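Long-range contact in CurD (PDB 5KP7), which probably catalyses an HMG-CoA synthase-type condensation and binds 4'-phosphopantetheine: residues 71-84 against 428-442. The protein carries 3 engineered substitutions. Numbering follows the deposited sequence.
Sequences PYEDPVSYAVNAAK and LVLKAIKEFHRKYEW. With SO4 (sulfate ion), chain C.
D74 reaches from the N-terminal end of helix 75-89 to the C-terminal β-hairpin, where Y440 and R438 share one of its carboxylate oxygens. Its CB already lies 3.7 Å from R438 NH1. A chi1 of 75° holds CG between the backbone N and carbonyl carbon, 3.4 Å from Y440 OH, and a chi2 near 6° turns OD1 back to the helix and OD2 to the hairpin. OD1 accepts from S77 N at 3.0 Å, while D74 N donates to S77 OG, completing a capping box. OD2 accepts from Y440 OH on its syn lone pair at 2.6 Å, and on its anti side a salt bridge from R438 NH1 at 2.9 Å, with the guanidinium presenting its edge. V76 CG1 sits over a face of the Y440 ring in a CH-pi contact. One turn beyond S77, the N81 amide holds the backbone of L428 at both ends: OD1 accepts from L428 N at 2.8 Å with a nearly straight N-H (172°), and ND2 donates to L428 O at 3.0 Å. V80 CG1 packs against W442 CH2. With an alanine here instead of D74, R438 would probably lose its counter-charge in this contact, the Y440 hydroxyl its acceptor and S77 N its side-chain cap. Away from the phosphopantetheine pocket, this buried contact fastens hairpin to helix through one carboxylate and one amide, together with the backbone bond from L430 N to Y72 O, and the doubly bonded OD2 is likely to keep D74 ionised.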
loop_
_atom_site.group_PDB
_atom_site.type_symbol
_atom_site.label_atom_id
_atom_site.label_comp_id
_atom_site.label_asym_id
_atom_site.label_seq_id
_atom_site.Cartn_x
_atom_site.Cartn_y
_atom_site.Cartn_z
ATOM N N PRO A 71 15.984 -1.016 14.482
ATOM C CA PRO A 71 15.836 -2.244 15.306
ATOM C C PRO A 71 15.027 -2.047 16.589
ATOM O O PRO A 71 14.354 -2.971 17.048
ATOM C CB PRO A 71 17.290 -2.683 15.561
ATOM C CG PRO A 71 18.035 -2.109 14.409
ATOM C CD PRO A 71 17.402 -0.765 14.115
ATOM N N TYR A 72 14.989 -0.801 17.068
ATOM C CA TYR A 72 14.212 -0.443 18.230
ATOM C C TYR A 72 12.842 0.104 17.852
ATOM O O TYR A 72 12.253 0.908 18.586
ATOM C CB TYR A 72 15.018 0.513 19.132
ATOM C CG TYR A 72 15.655 1.685 18.423
ATOM C CD1 TYR A 72 14.888 2.790 18.015
ATOM C CD2 TYR A 72 17.021 1.688 18.100
ATOM C CE1 TYR A 72 15.486 3.866 17.365
ATOM C CE2 TYR A 72 17.599 2.758 17.444
ATOM C CZ TYR A 72 16.832 3.834 17.084
ATOM O OH TYR A 72 17.439 4.892 16.448
ATOM N N GLU A 73 12.310 -0.344 16.707
ATOM C CA GLU A 73 10.928 -0.098 16.351
ATOM C C GLU A 73 10.353 -1.399 15.830
ATOM O O GLU A 73 11.090 -2.287 15.345
ATOM C CB GLU A 73 10.827 0.967 15.263
ATOM C CG GLU A 73 11.420 2.319 15.653
ATOM C CD GLU A 73 11.216 3.317 14.544
ATOM O OE1 GLU A 73 11.993 3.250 13.547
ATOM O OE2 GLU A 73 10.253 4.154 14.640
ATOM N N ASP A 74 9.038 -1.523 15.966
ATOM C CA ASP A 74 8.334 -2.675 15.448
ATOM C C ASP A 74 6.917 -2.231 15.047
ATOM O O ASP A 74 6.596 -1.040 15.127
ATOM C CB ASP A 74 8.436 -3.839 16.456
ATOM C CG ASP A 74 7.560 -3.673 17.673
ATOM O OD1 ASP A 74 6.772 -2.707 17.712
ATOM O OD2 ASP A 74 7.655 -4.539 18.579
ATOM N N PRO A 75 6.059 -3.149 14.589
ATOM C CA PRO A 75 4.739 -2.706 14.167
ATOM C C PRO A 75 3.887 -2.133 15.284
ATOM O O PRO A 75 3.047 -1.305 15.021
ATOM C CB PRO A 75 4.123 -3.959 13.537
ATOM C CG PRO A 75 5.300 -4.724 13.066
ATOM C CD PRO A 75 6.348 -4.523 14.125
ATOM N N VAL A 76 4.115 -2.550 16.529
ATOM C CA VAL A 76 3.421 -1.967 17.677
ATOM C C VAL A 76 3.828 -0.515 17.871
ATOM O O VAL A 76 2.989 0.361 18.023
ATOM C CB VAL A 76 3.694 -2.782 18.981
ATOM C CG1 VAL A 76 3.121 -2.081 20.207
ATOM C CG2 VAL A 76 3.125 -4.198 18.860
ATOM N N SER A 77 5.132 -0.247 17.926
ATOM C CA SER A 77 5.595 1.107 18.124
ATOM C C SER A 77 5.176 2.016 16.963
ATOM O O SER A 77 4.748 3.147 17.205
ATOM C CB SER A 77 7.105 1.152 18.420
ATOM O OG SER A 77 7.915 0.937 17.298
ATOM N N TYR A 78 5.208 1.495 15.730
ATOM C CA TYR A 78 4.724 2.253 14.589
ATOM C C TYR A 78 3.235 2.594 14.793
ATOM O O TYR A 78 2.816 3.739 14.559
ATOM C CB TYR A 78 4.932 1.456 13.291
ATOM C CG TYR A 78 6.160 1.831 12.518
ATOM C CD1 TYR A 78 7.438 1.588 13.019
ATOM C CD2 TYR A 78 6.065 2.437 11.262
ATOM C CE1 TYR A 78 8.573 1.943 12.284
ATOM C CE2 TYR A 78 7.187 2.784 10.544
ATOM C CZ TYR A 78 8.429 2.514 11.027
ATOM O OH TYR A 78 9.523 2.912 10.264
ATOM N N ALA A 79 2.448 1.591 15.177
ATOM C CA ALA A 79 1.019 1.764 15.393
ATOM C C ALA A 79 0.688 2.786 16.461
ATOM O O ALA A 79 -0.202 3.635 16.280
ATOM C CB ALA A 79 0.362 0.435 15.734
ATOM N N VAL A 80 1.377 2.701 17.608
ATOM C CA VAL A 80 1.155 3.640 18.687
ATOM C C VAL A 80 1.516 5.070 18.252
ATOM O O VAL A 80 0.791 6.012 18.551
ATOM C CB VAL A 80 1.891 3.199 19.975
ATOM C CG1 VAL A 80 1.849 4.308 21.034
ATOM C CG2 VAL A 80 1.305 1.889 20.506
ATOM N N ASN A 81 2.640 5.239 17.553
ATOM C CA ASN A 81 3.013 6.547 17.055
ATOM C C ASN A 81 2.011 7.119 16.046
ATOM O O ASN A 81 1.779 8.349 16.031
ATOM C CB ASN A 81 4.438 6.510 16.515
ATOM C CG ASN A 81 5.464 6.361 17.625
ATOM O OD1 ASN A 81 5.328 6.951 18.686
ATOM N ND2 ASN A 81 6.513 5.607 17.370
ATOM N N ALA A 82 1.393 6.245 15.234
ATOM C CA ALA A 82 0.355 6.689 14.309
ATOM C C ALA A 82 -0.919 7.116 15.052
ATOM O O ALA A 82 -1.550 8.127 14.690
ATOM C CB ALA A 82 0.054 5.601 13.306
ATOM N N ALA A 83 -1.301 6.393 16.102
ATOM C CA ALA A 83 -2.545 6.656 16.808
ATOM C C ALA A 83 -2.475 7.731 17.905
ATOM O O ALA A 83 -3.496 8.289 18.271
ATOM C CB ALA A 83 -3.080 5.361 17.402
ATOM N N LYS A 84 -1.278 7.997 18.424
ATOM C CA LYS A 84 -1.125 8.852 19.607
ATOM C C LYS A 84 -1.748 10.257 19.411
ATOM O O LYS A 84 -2.457 10.730 20.304
ATOM C CB LYS A 84 0.360 8.904 20.020
ATOM C CG LYS A 84 0.735 9.780 21.220
ATOM C CD LYS A 84 0.066 9.304 22.480
ATOM C CE LYS A 84 0.760 9.801 23.760
ATOM N NZ LYS A 84 1.185 11.222 23.708
ATOM N N LEU A 428 7.161 6.517 20.782
ATOM C CA LEU A 428 7.331 5.215 21.370
ATOM C C LEU A 428 8.385 4.415 20.582
ATOM O O LEU A 428 8.384 4.398 19.332
ATOM C CB LEU A 428 5.995 4.463 21.433
ATOM C CG LEU A 428 5.984 3.289 22.410
ATOM C CD1 LEU A 428 5.891 3.800 23.840
ATOM C CD2 LEU A 428 4.892 2.293 22.100
ATOM N N VAL A 429 9.247 3.736 21.328
ATOM C CA VAL A 429 10.233 2.814 20.773
ATOM C C VAL A 429 10.171 1.471 21.512
ATOM O O VAL A 429 9.670 1.391 22.658
ATOM C CB VAL A 429 11.686 3.381 20.769
ATOM C CG1 VAL A 429 11.767 4.628 19.914
ATOM C CG2 VAL A 429 12.181 3.651 22.161
ATOM N N LEU A 430 10.699 0.444 20.853
ATOM C CA LEU A 430 10.899 -0.876 21.460
ATOM C C LEU A 430 12.187 -0.874 22.269
ATOM O O LEU A 430 13.284 -0.743 21.707
ATOM C CB LEU A 430 10.952 -1.991 20.379
ATOM C CG LEU A 430 11.205 -3.426 20.847
ATOM C CD1 LEU A 430 10.048 -3.980 21.676
ATOM C CD2 LEU A 430 11.522 -4.301 19.650
ATOM N N LYS A 431 12.051 -1.041 23.595
ATOM C CA LYS A 431 13.181 -1.043 24.511
ATOM C C LYS A 431 13.841 -2.401 24.624
ATOM O O LYS A 431 15.090 -2.501 24.655
ATOM C CB LYS A 431 12.724 -0.603 25.912
ATOM C CG LYS A 431 13.822 -0.483 26.938
ATOM C CD LYS A 431 13.208 -0.097 28.293
ATOM C CE LYS A 431 14.156 0.676 29.155
ATOM N NZ LYS A 431 15.410 0.002 29.544
ATOM N N ALA A 432 13.024 -3.445 24.693
ATOM C CA ALA A 432 13.528 -4.788 24.969
ATOM C C ALA A 432 12.434 -5.806 24.719
ATOM O O ALA A 432 11.252 -5.465 24.696
ATOM C CB ALA A 432 14.002 -4.921 26.416
ATOM N N ILE A 433 12.858 -7.054 24.579
ATOM C CA ILE A 433 11.967 -8.196 24.696
ATOM C C ILE A 433 12.529 -9.025 25.850
ATOM O O ILE A 433 13.735 -9.295 25.904
ATOM C CB ILE A 433 11.876 -9.027 23.407
ATOM C CG1 ILE A 433 11.499 -8.133 22.220
ATOM C CG2 ILE A 433 10.847 -10.152 23.569
ATOM C CD1 ILE A 433 11.528 -8.831 20.872
ATOM N N LYS A 434 11.673 -9.390 26.790
ATOM C CA LYS A 434 12.100 -10.158 27.967
ATOM C C LYS A 434 11.157 -11.315 28.133
ATOM O O LYS A 434 9.965 -11.137 28.363
ATOM C CB LYS A 434 12.131 -9.260 29.197
ATOM C CG LYS A 434 12.836 -9.951 30.358
ATOM C CD LYS A 434 13.236 -8.989 31.466
ATOM C CE LYS A 434 12.048 -8.340 32.111
ATOM N NZ LYS A 434 12.496 -7.675 33.377
ATOM N N GLU A 435 11.671 -12.514 27.905
ATOM C CA GLU A 435 10.849 -13.728 27.910
ATOM C C GLU A 435 9.599 -13.559 27.042
ATOM O O GLU A 435 8.473 -13.824 27.460
ATOM C CB GLU A 435 10.510 -14.164 29.346
ATOM C CG GLU A 435 11.757 -14.491 30.160
ATOM C CD GLU A 435 12.550 -15.641 29.550
ATOM O OE1 GLU A 435 11.997 -16.745 29.489
ATOM O OE2 GLU A 435 13.736 -15.450 29.177
ATOM N N PHE A 436 9.857 -13.124 25.805
ATOM C CA PHE A 436 8.839 -12.841 24.771
ATOM C C PHE A 436 7.964 -11.625 25.018
ATOM O O PHE A 436 7.225 -11.227 24.091
ATOM C CB PHE A 436 7.946 -14.061 24.496
ATOM C CG PHE A 436 8.692 -15.306 24.156
ATOM C CD1 PHE A 436 9.419 -15.395 22.982
ATOM C CD2 PHE A 436 8.642 -16.419 24.988
ATOM C CE1 PHE A 436 10.084 -16.559 22.659
ATOM C CE2 PHE A 436 9.280 -17.598 24.648
ATOM C CZ PHE A 436 10.012 -17.669 23.487
ATOM N N HIS A 437 8.043 -10.992 26.184
ATOM C CA HIS A 437 7.230 -9.815 26.485
ATOM C C HIS A 437 7.911 -8.584 25.945
ATOM O O HIS A 437 9.071 -8.299 26.304
ATOM C CB HIS A 437 7.040 -9.658 28.001
ATOM C CG HIS A 437 6.014 -8.635 28.381
ATOM N ND1 HIS A 437 6.041 -7.978 29.594
ATOM C CD2 HIS A 437 4.894 -8.206 27.756
ATOM C CE1 HIS A 437 4.997 -7.165 29.691
ATOM N NE2 HIS A 437 4.278 -7.298 28.596
ATOM N N ARG A 438 7.229 -7.866 25.052
ATOM C CA ARG A 438 7.817 -6.654 24.463
ATOM C C ARG A 438 7.593 -5.481 25.392
ATOM O O ARG A 438 6.487 -5.277 25.905
ATOM C CB ARG A 438 7.252 -6.390 23.068
ATOM C CG ARG A 438 7.484 -7.551 22.146
ATOM C CD ARG A 438 7.523 -7.169 20.673
ATOM N NE ARG A 438 7.941 -8.338 19.889
ATOM C CZ ARG A 438 8.496 -8.300 18.701
ATOM N NH1 ARG A 438 8.730 -7.146 18.086
ATOM N NH2 ARG A 438 8.852 -9.450 18.118
ATOM N N LYS A 439 8.663 -4.730 25.626
ATOM C CA LYS A 439 8.635 -3.560 26.499
ATOM C C LYS A 439 8.936 -2.349 25.648
ATOM O O LYS A 439 9.932 -2.352 24.911
ATOM C CB LYS A 439 9.680 -3.676 27.583
ATOM C CG LYS A 439 9.839 -5.056 28.176
ATOM C CD LYS A 439 8.758 -5.574 29.082
ATOM C CE LYS A 439 9.303 -6.871 29.740
ATOM N NZ LYS A 439 8.668 -7.559 30.935
ATOM N N TYR A 440 8.109 -1.320 25.804
ATOM C CA TYR A 440 8.219 -0.087 25.041
ATOM C C TYR A 440 8.474 1.106 25.951
ATOM O O TYR A 440 8.185 1.060 27.173
ATOM C CB TYR A 440 6.971 0.132 24.163
ATOM C CG TYR A 440 6.710 -1.025 23.236
ATOM C CD1 TYR A 440 5.994 -2.127 23.662
ATOM C CD2 TYR A 440 7.239 -1.052 21.916
ATOM C CE1 TYR A 440 5.778 -3.208 22.817
ATOM C CE2 TYR A 440 7.017 -2.129 21.064
ATOM C CZ TYR A 440 6.295 -3.208 21.513
ATOM O OH TYR A 440 6.100 -4.282 20.693
ATOM N N GLU A 441 9.020 2.168 25.370
ATOM C CA GLU A 441 9.412 3.376 26.131
ATOM C C GLU A 441 9.065 4.613 25.309
ATOM O O GLU A 441 9.294 4.648 24.104
ATOM C CB GLU A 441 10.935 3.354 26.400
ATOM C CG GLU A 441 11.460 4.475 27.237
ATOM C CD GLU A 441 12.939 4.347 27.597
ATOM O OE1 GLU A 441 13.643 3.407 27.156
ATOM O OE2 GLU A 441 13.393 5.237 28.321
ATOM N N TRP A 442 8.571 5.646 26.000
ATOM C CA TRP A 442 8.369 6.954 25.417
ATOM C C TRP A 442 9.680 7.717 25.524
ATOM O O TRP A 442 10.227 7.865 26.620
ATOM C CB TRP A 442 7.265 7.684 26.164
ATOM C CG TRP A 442 5.928 7.049 26.061
ATOM C CD1 TRP A 442 5.294 6.323 27.023
ATOM C CD2 TRP A 442 5.035 7.118 24.954
ATOM N NE1 TRP A 442 4.076 5.914 26.572
ATOM C CE2 TRP A 442 3.881 6.387 25.306
ATOM C CE3 TRP A 442 5.103 7.697 23.683
ATOM C CZ2 TRP A 442 2.795 6.258 24.450
ATOM C CZ3 TRP A 442 4.016 7.567 22.838
ATOM C CH2 TRP A 442 2.875 6.834 23.229
HETATM S S SO4 C . 9.444 -6.312 34.153
HETATM O O1 SO4 C . 9.103 -5.586 35.400
HETATM O O2 SO4 C . 9.995 -7.643 34.492
HETATM O O3 SO4 C . 8.221 -6.468 33.334
HETATM O O4 SO4 C . 10.449 -5.539 33.385
HETATM O O HOH W 1 8.461 3.495 16.561
#